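Local atomic coordinates of cupin domain-containing protein (Rhodopseudomonas palustris, PDB entry 3LAG), a protein that is of unknown function but adopts a cupin fold and binds metal ions, with nickel and calcium both found bound. Residues 9-14 against 19-24; 56-61 against 80-85. One frame throughout, in Å; residues are numbered along the deposited sequence.

Contact 1: residues 9-14 against 19-24; sequences EIQIDN and VTEWRL
With chi1 at -179°, Val-19 turns CG2 away from its carbonyl carbon and lays it along the flank of Ile-12. There CG2 meets Ile-12 CD1 at 3.8 Å, the two side chains lying alongside and pointing the same way. Gln-11 folds CG back beside its own N (chi1 -67°) and then extends, carrying NE2 to Glu-21 OE1 at 3.0 Å, a weak bond with amide and carboxylate planes 83° apart. Glu-9 OE1 lies 2.8 Å from Glu-21 OE1; Glu-21 has two conformers, so both this acceptor pair and the weak Gln-11 bond are doubtful. The second subunit supplies the stronger partners: Arg-67 pairs with Glu-9, while Ser-68 and Gly-66 take the two ends of the Gln-11 amide. The backbones are antiparallel, with Glu-9 N to Glu-21 O at 2.9 Å and Glu-21 N to Glu-9 O at 2.8 Å. Past the Ile-10/Thr-20 pair, toward Ile-12 and Val-19, the register slips by one: Val-19 O accepts from Gln-11 N at 2.8 Å and weakly from Ile-12 N at 3.4 Å, and Val-19 N returns a bond to Ile-12 O. Two residues facing one make this a classic beta bulge, here in the cupin barrel's N-terminal hairpin, where it meets the dimer partner.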
loop_
_atom_site.group_PDB
_atom_site.type_symbol
_atom_site.label_atom_id
_atom_site.label_comp_id
_atom_site.label_asym_id
_atom_site.label_seq_id
_atom_site.Cartn_x
_atom_site.Cartn_y
_atom_site.Cartn_z
ATOM N N GLU B 9 -6.528 -11.701 1.926
ATOM C CA GLU B 9 -7.157 -11.570 0.618
ATOM C C GLU B 9 -6.103 -11.094 -0.370
ATOM O O GLU B 9 -5.472 -10.044 -0.176
ATOM C CB GLU B 9 -8.306 -10.565 0.642
ATOM C CG GLU B 9 -8.957 -10.392 -0.723
ATOM C CD GLU B 9 -9.456 -8.973 -0.995
ATOM O OE1 GLU B 9 -9.249 -8.078 -0.144
ATOM O OE2 GLU B 9 -10.050 -8.754 -2.075
ATOM N N ILE B 10 -5.901 -11.871 -1.426
ATOM C CA ILE B 10 -4.954 -11.483 -2.463
ATOM C C ILE B 10 -5.648 -10.520 -3.420
ATOM O O ILE B 10 -6.530 -10.915 -4.179
ATOM C CB ILE B 10 -4.364 -12.707 -3.186
ATOM C CG1 ILE B 10 -3.563 -13.559 -2.193
ATOM C CG2 ILE B 10 -3.456 -12.279 -4.326
ATOM C CD1 ILE B 10 -3.148 -14.924 -2.699
ATOM N N GLN B 11 -5.271 -9.250 -3.356
ATOM C CA GLN B 11 -5.923 -8.211 -4.148
ATOM C C GLN B 11 -5.370 -8.124 -5.559
ATOM O O GLN B 11 -6.096 -7.801 -6.505
ATOM C CB GLN B 11 -5.781 -6.856 -3.468
ATOM C CG GLN B 11 -6.528 -6.749 -2.158
ATOM C CD GLN B 11 -6.548 -5.340 -1.639
ATOM O OE1 GLN B 11 -5.874 -4.465 -2.173
ATOM N NE2 GLN B 11 -7.306 -5.113 -0.580
ATOM N N ILE B 12 -4.065 -8.371 -5.682
ATOM C CA ILE B 12 -3.375 -8.262 -6.961
ATOM C C ILE B 12 -2.371 -9.386 -7.005
ATOM O O ILE B 12 -1.681 -9.664 -6.015
ATOM C CB ILE B 12 -2.583 -6.935 -7.074
ATOM C CG1 ILE B 12 -3.517 -5.727 -7.034
ATOM C CG2 ILE B 12 -1.723 -6.929 -8.338
ATOM C CD1 ILE B 12 -2.792 -4.421 -6.840
ATOM N N ASP B 13 -2.252 -10.039 -8.150
ATOM C CA ASP B 13 -1.206 -11.033 -8.286
ATOM C C ASP B 13 -0.834 -11.136 -9.760
ATOM O O ASP B 13 -1.669 -11.520 -10.596
ATOM C CB ASP B 13 -1.662 -12.392 -7.749
ATOM C CG ASP B 13 -0.524 -13.383 -7.629
ATOM O OD1 ASP B 13 0.611 -12.961 -7.298
ATOM O OD2 ASP B 13 -0.753 -14.588 -7.889
ATOM N N ASN B 14 0.409 -10.786 -10.083
ATOM C CA ASN B 14 0.869 -10.809 -11.465
ATOM C C ASN B 14 2.360 -11.125 -11.529
ATOM O O ASN B 14 2.973 -11.469 -10.524
ATOM C CB ASN B 14 0.491 -9.511 -12.202
ATOM C CG ASN B 14 1.168 -8.278 -11.628
ATOM O OD1 ASN B 14 2.323 -8.328 -11.262
ATOM N ND2 ASN B 14 0.449 -7.163 -11.563
ATOM N N VAL B 19 -0.070 -8.469 -3.963
ATOM C CA VAL B 19 -0.573 -7.607 -2.900
ATOM C C VAL B 19 -1.618 -8.369 -2.101
ATOM O O VAL B 19 -2.630 -8.787 -2.656
ATOM C CB VAL B 19 -1.182 -6.313 -3.462
ATOM C CG1 VAL B 19 -1.653 -5.449 -2.321
ATOM C CG2 VAL B 19 -0.158 -5.560 -4.303
ATOM N N THR B 20 -1.342 -8.567 -0.813
ATOM C CA THR B 20 -2.239 -9.280 0.088
ATOM C C THR B 20 -2.673 -8.390 1.231
ATOM O O THR B 20 -1.846 -7.771 1.901
ATOM C CB THR B 20 -1.556 -10.520 0.697
ATOM O OG1 THR B 20 -1.033 -11.335 -0.356
ATOM C CG2 THR B 20 -2.536 -11.346 1.524
ATOM N N GLU B 21 -3.982 -8.332 1.442
ATOM C CA GLU B 21 -4.549 -7.664 2.601
ATOM C C GLU B 21 -4.638 -8.646 3.761
ATOM O O GLU B 21 -5.262 -9.703 3.641
ATOM C CB GLU B 21 -5.941 -7.131 2.272
ATOM C CG GLU B 21 -6.632 -6.450 3.431
ATOM C CD GLU B 21 -8.020 -5.982 3.052
ATOM O OE1 GLU B 21 -8.475 -6.316 1.936
ATOM O OE2 GLU B 21 -8.654 -5.272 3.857
ATOM N N TRP B 22 -4.010 -8.287 4.879
ATOM C CA TRP B 22 -4.050 -9.091 6.096
ATOM C C TRP B 22 -4.939 -8.430 7.131
ATOM O O TRP B 22 -4.810 -7.239 7.401
ATOM C CB TRP B 22 -2.638 -9.288 6.673
ATOM C CG TRP B 22 -1.822 -10.235 5.855
ATOM C CD1 TRP B 22 -0.941 -9.923 4.854
ATOM C CD2 TRP B 22 -1.835 -11.662 5.942
ATOM N NE1 TRP B 22 -0.401 -11.071 4.317
ATOM C CE2 TRP B 22 -0.928 -12.152 4.975
ATOM C CE3 TRP B 22 -2.521 -12.576 6.752
ATOM C CZ2 TRP B 22 -0.697 -13.513 4.791
ATOM C CZ3 TRP B 22 -2.286 -13.932 6.570
ATOM C CH2 TRP B 22 -1.379 -14.386 5.598
ATOM N N ARG B 23 -5.852 -9.214 7.695
ATOM C CA ARG B 23 -6.707 -8.754 8.782
ATOM C C ARG B 23 -6.558 -9.716 9.940
ATOM O O ARG B 23 -6.826 -10.914 9.810
ATOM C CB ARG B 23 -8.168 -8.685 8.333
ATOM C CG ARG B 23 -8.426 -7.550 7.382
ATOM C CD ARG B 23 -9.884 -7.480 6.947
ATOM N NE ARG B 23 -10.138 -6.253 6.204
ATOM C CZ ARG B 23 -10.538 -5.111 6.752
ATOM N NH1 ARG B 23 -10.756 -5.020 8.058
ATOM N NH2 ARG B 23 -10.739 -4.053 5.985
ATOM N N LEU B 24 -6.114 -9.190 11.074
ATOM C CA LEU B 24 -5.914 -10.003 12.265
ATOM C C LEU B 24 -6.865 -9.571 13.363
ATOM O O LEU B 24 -6.675 -8.525 13.992
ATOM C CB LEU B 24 -4.471 -9.916 12.763
ATOM C CG LEU B 24 -3.490 -10.903 12.137
ATOM C CD1 LEU B 24 -3.196 -10.549 10.696
ATOM C CD2 LEU B 24 -2.215 -10.926 12.960
#

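Contact 2: residues 56-61 against 80-85; sequences GTRSLA and RNESTA
This is a small salt-bridge network on the protein surface, between the start of strand 58-63 and the loop that leaves strand 76-80. Its anion is Glu-82, whose OE2 serves two arginines. Arg-80 gives the stronger of these bonds: its NE donates to Glu-82 OE2 at 3.2 Å, nearly in the guanidinium plane and nearly straight on to the oxygen. The bends that allow it are in Arg-80 at chi3 (68°) and in Glu-82 at chi2 (-65°), each curling its chain toward the other. From the far strand Arg-58 runs out extended from CG to NE and crosses Glu-82 at about a right angle, and its NH1 reaches Glu-82 OE2 in a long, weak bond of 3.4 Å. Arg-80 CD sits over one face of the Arg-58 guanidinium, 3.8 Å from NH2, and that NH2 lies in turn over a face of the Arg-80 group, the two planes 31° apart. The shared carboxylate probably offsets the closeness of the two cations. If Arg-80 were a leucine, Glu-82 would probably be left with the weak Arg-58 bond and could swing more freely, while Asp-78, which pairs with Arg-80 NH2, would lose its mate. The loop beyond is shaped by its own side chains: Asn-81 OD1 takes both Ser-83 N at 2.9 Å, an Asx turn, and Ser-83 OG at 2.7 Å, and that hydroxyl oxygen accepts from Ala-85 N in an ST turn. In the sheet, strand 47-52 runs between strands 58-63 and 76-80, bonding to Ser-59 on one flank and Arg-80 on the other; the network spans it, with Arg-80 resting on Val-52 and Glu-82 on Thr-50.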
loop_
_atom_site.group_PDB
_atom_site.type_symbol
_atom_site.label_atom_id
_atom_site.label_comp_id
_atom_site.label_asym_id
_atom_site.label_seq_id
_atom_site.Cartn_x
_atom_site.Cartn_y
_atom_site.Cartn_z
ATOM N N GLY B 56 11.294 -17.799 19.866
ATOM C CA GLY B 56 10.147 -17.744 20.747
ATOM C C GLY B 56 9.968 -16.422 21.462
ATOM O O GLY B 56 8.928 -16.191 22.080
ATOM N N THR B 57 10.971 -15.546 21.389
ATOM C CA THR B 57 10.831 -14.220 21.993
ATOM C C THR B 57 9.906 -13.341 21.155
ATOM O O THR B 57 9.754 -13.552 19.952
ATOM C CB THR B 57 12.194 -13.506 22.268
ATOM O OG1 THR B 57 12.883 -13.245 21.040
ATOM C CG2 THR B 57 13.076 -14.359 23.171
ATOM N N ARG B 58 9.292 -12.366 21.814
ATOM C CA ARG B 58 8.254 -11.550 21.205
ATOM C C ARG B 58 8.558 -10.073 21.308
ATOM O O ARG B 58 9.157 -9.613 22.285
ATOM C CB ARG B 58 6.911 -11.801 21.894
ATOM C CG ARG B 58 6.356 -13.191 21.701
ATOM C CD ARG B 58 5.018 -13.337 22.404
ATOM N NE ARG B 58 4.378 -14.608 22.078
ATOM C CZ ARG B 58 3.068 -14.820 22.129
ATOM N NH1 ARG B 58 2.249 -13.841 22.498
ATOM N NH2 ARG B 58 2.578 -16.012 21.810
ATOM N N SER B 59 8.100 -9.337 20.308
ATOM C CA SER B 59 8.181 -7.890 20.316
ATOM C C SER B 59 6.884 -7.358 19.726
ATOM O O SER B 59 6.107 -8.105 19.135
ATOM C CB SER B 59 9.391 -7.408 19.516
ATOM O OG SER B 59 9.328 -7.857 18.174
ATOM N N LEU B 60 6.683 -6.049 19.826
ATOM C CA LEU B 60 5.418 -5.440 19.449
ATOM C C LEU B 60 5.638 -4.320 18.431
ATOM O O LEU B 60 5.897 -3.170 18.807
ATOM C CB LEU B 60 4.740 -4.894 20.701
ATOM C CG LEU B 60 3.280 -4.457 20.611
ATOM C CD1 LEU B 60 2.415 -5.591 20.086
ATOM C CD2 LEU B 60 2.790 -4.004 21.979
ATOM N N ALA B 61 5.561 -4.666 17.145
ATOM C CA ALA B 61 5.783 -3.701 16.076
ATOM C C ALA B 61 4.755 -2.582 16.183
ATOM O O ALA B 61 3.539 -2.828 16.310
ATOM C CB ALA B 61 5.694 -4.379 14.717
ATOM N N ARG B 80 1.064 -11.975 15.399
ATOM C CA ARG B 80 -0.128 -12.180 16.202
ATOM C C ARG B 80 -0.747 -10.876 16.640
ATOM O O ARG B 80 -0.083 -9.840 16.686
ATOM C CB ARG B 80 0.223 -12.981 17.449
ATOM C CG ARG B 80 1.037 -14.218 17.144
ATOM C CD ARG B 80 1.362 -14.994 18.398
ATOM N NE ARG B 80 0.189 -15.612 19.006
ATOM C CZ ARG B 80 -0.220 -16.858 18.768
ATOM N NH1 ARG B 80 -1.292 -17.336 19.385
ATOM N NH2 ARG B 80 0.436 -17.628 17.915
ATOM N N ASN B 81 -2.024 -10.942 16.994
ATOM C CA ASN B 81 -2.701 -9.798 17.562
ATOM C C ASN B 81 -3.102 -10.062 19.008
ATOM O O ASN B 81 -4.068 -10.788 19.273
ATOM C CB ASN B 81 -3.917 -9.433 16.724
ATOM C CG ASN B 81 -4.544 -8.135 17.160
ATOM O OD1 ASN B 81 -4.084 -7.490 18.112
ATOM N ND2 ASN B 81 -5.595 -7.730 16.455
ATOM N N GLU B 82 -2.332 -9.491 19.935
ATOM C CA GLU B 82 -2.636 -9.607 21.358
ATOM C C GLU B 82 -3.288 -8.329 21.883
ATOM O O GLU B 82 -3.452 -8.156 23.093
ATOM C CB GLU B 82 -1.376 -9.937 22.163
ATOM C CG GLU B 82 -0.577 -11.132 21.635
ATOM C CD GLU B 82 -1.318 -12.451 21.712
ATOM O OE1 GLU B 82 -2.355 -12.518 22.403
ATOM O OE2 GLU B 82 -0.858 -13.432 21.083
ATOM N N SER B 83 -3.653 -7.438 20.964
ATOM C CA SER B 83 -4.309 -6.189 21.312
ATOM C C SER B 83 -5.821 -6.358 21.243
ATOM O O SER B 83 -6.330 -7.439 20.913
ATOM C CB SER B 83 -3.862 -5.063 20.369
ATOM O OG SER B 83 -4.596 -5.048 19.146
ATOM N N THR B 84 -6.547 -5.289 21.554
ATOM C CA THR B 84 -8.005 -5.330 21.531
ATOM C C THR B 84 -8.598 -4.867 20.205
ATOM O O THR B 84 -9.809 -4.950 20.013
ATOM C CB THR B 84 -8.611 -4.466 22.653
ATOM O OG1 THR B 84 -8.413 -3.079 22.347
ATOM C CG2 THR B 84 -7.952 -4.792 23.981
ATOM N N ALA B 85 -7.743 -4.389 19.301
ATOM C CA ALA B 85 -8.174 -3.803 18.031
ATOM C C ALA B 85 -7.748 -4.667 16.849
ATOM O O ALA B 85 -6.652 -5.222 16.840
ATOM C CB ALA B 85 -7.594 -2.411 17.880
#

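From the N terminus the chain runs up strand 4-13, turns through Asp-15 and Glu-16, calcium-binding residues although none is bound to this chain here, and comes back along strand 17-24, where contact 1 closes this short hairpin. It then passes the nickel ligands His-33 and His-35 before contact 2 opens at 56-61. Contact 2 closes a longer loop that contains the third ligand, His-77. The two closures follow in series, neither enclosing nor crossing the other, with centres about 21 Å apart. Their ends still meet: Leu-24 O probably accepts from Asn-81 ND2 at 2.8 Å, so the hairpin's last strand touches the loop leading into strand 87-94, its neighbour in the sheet.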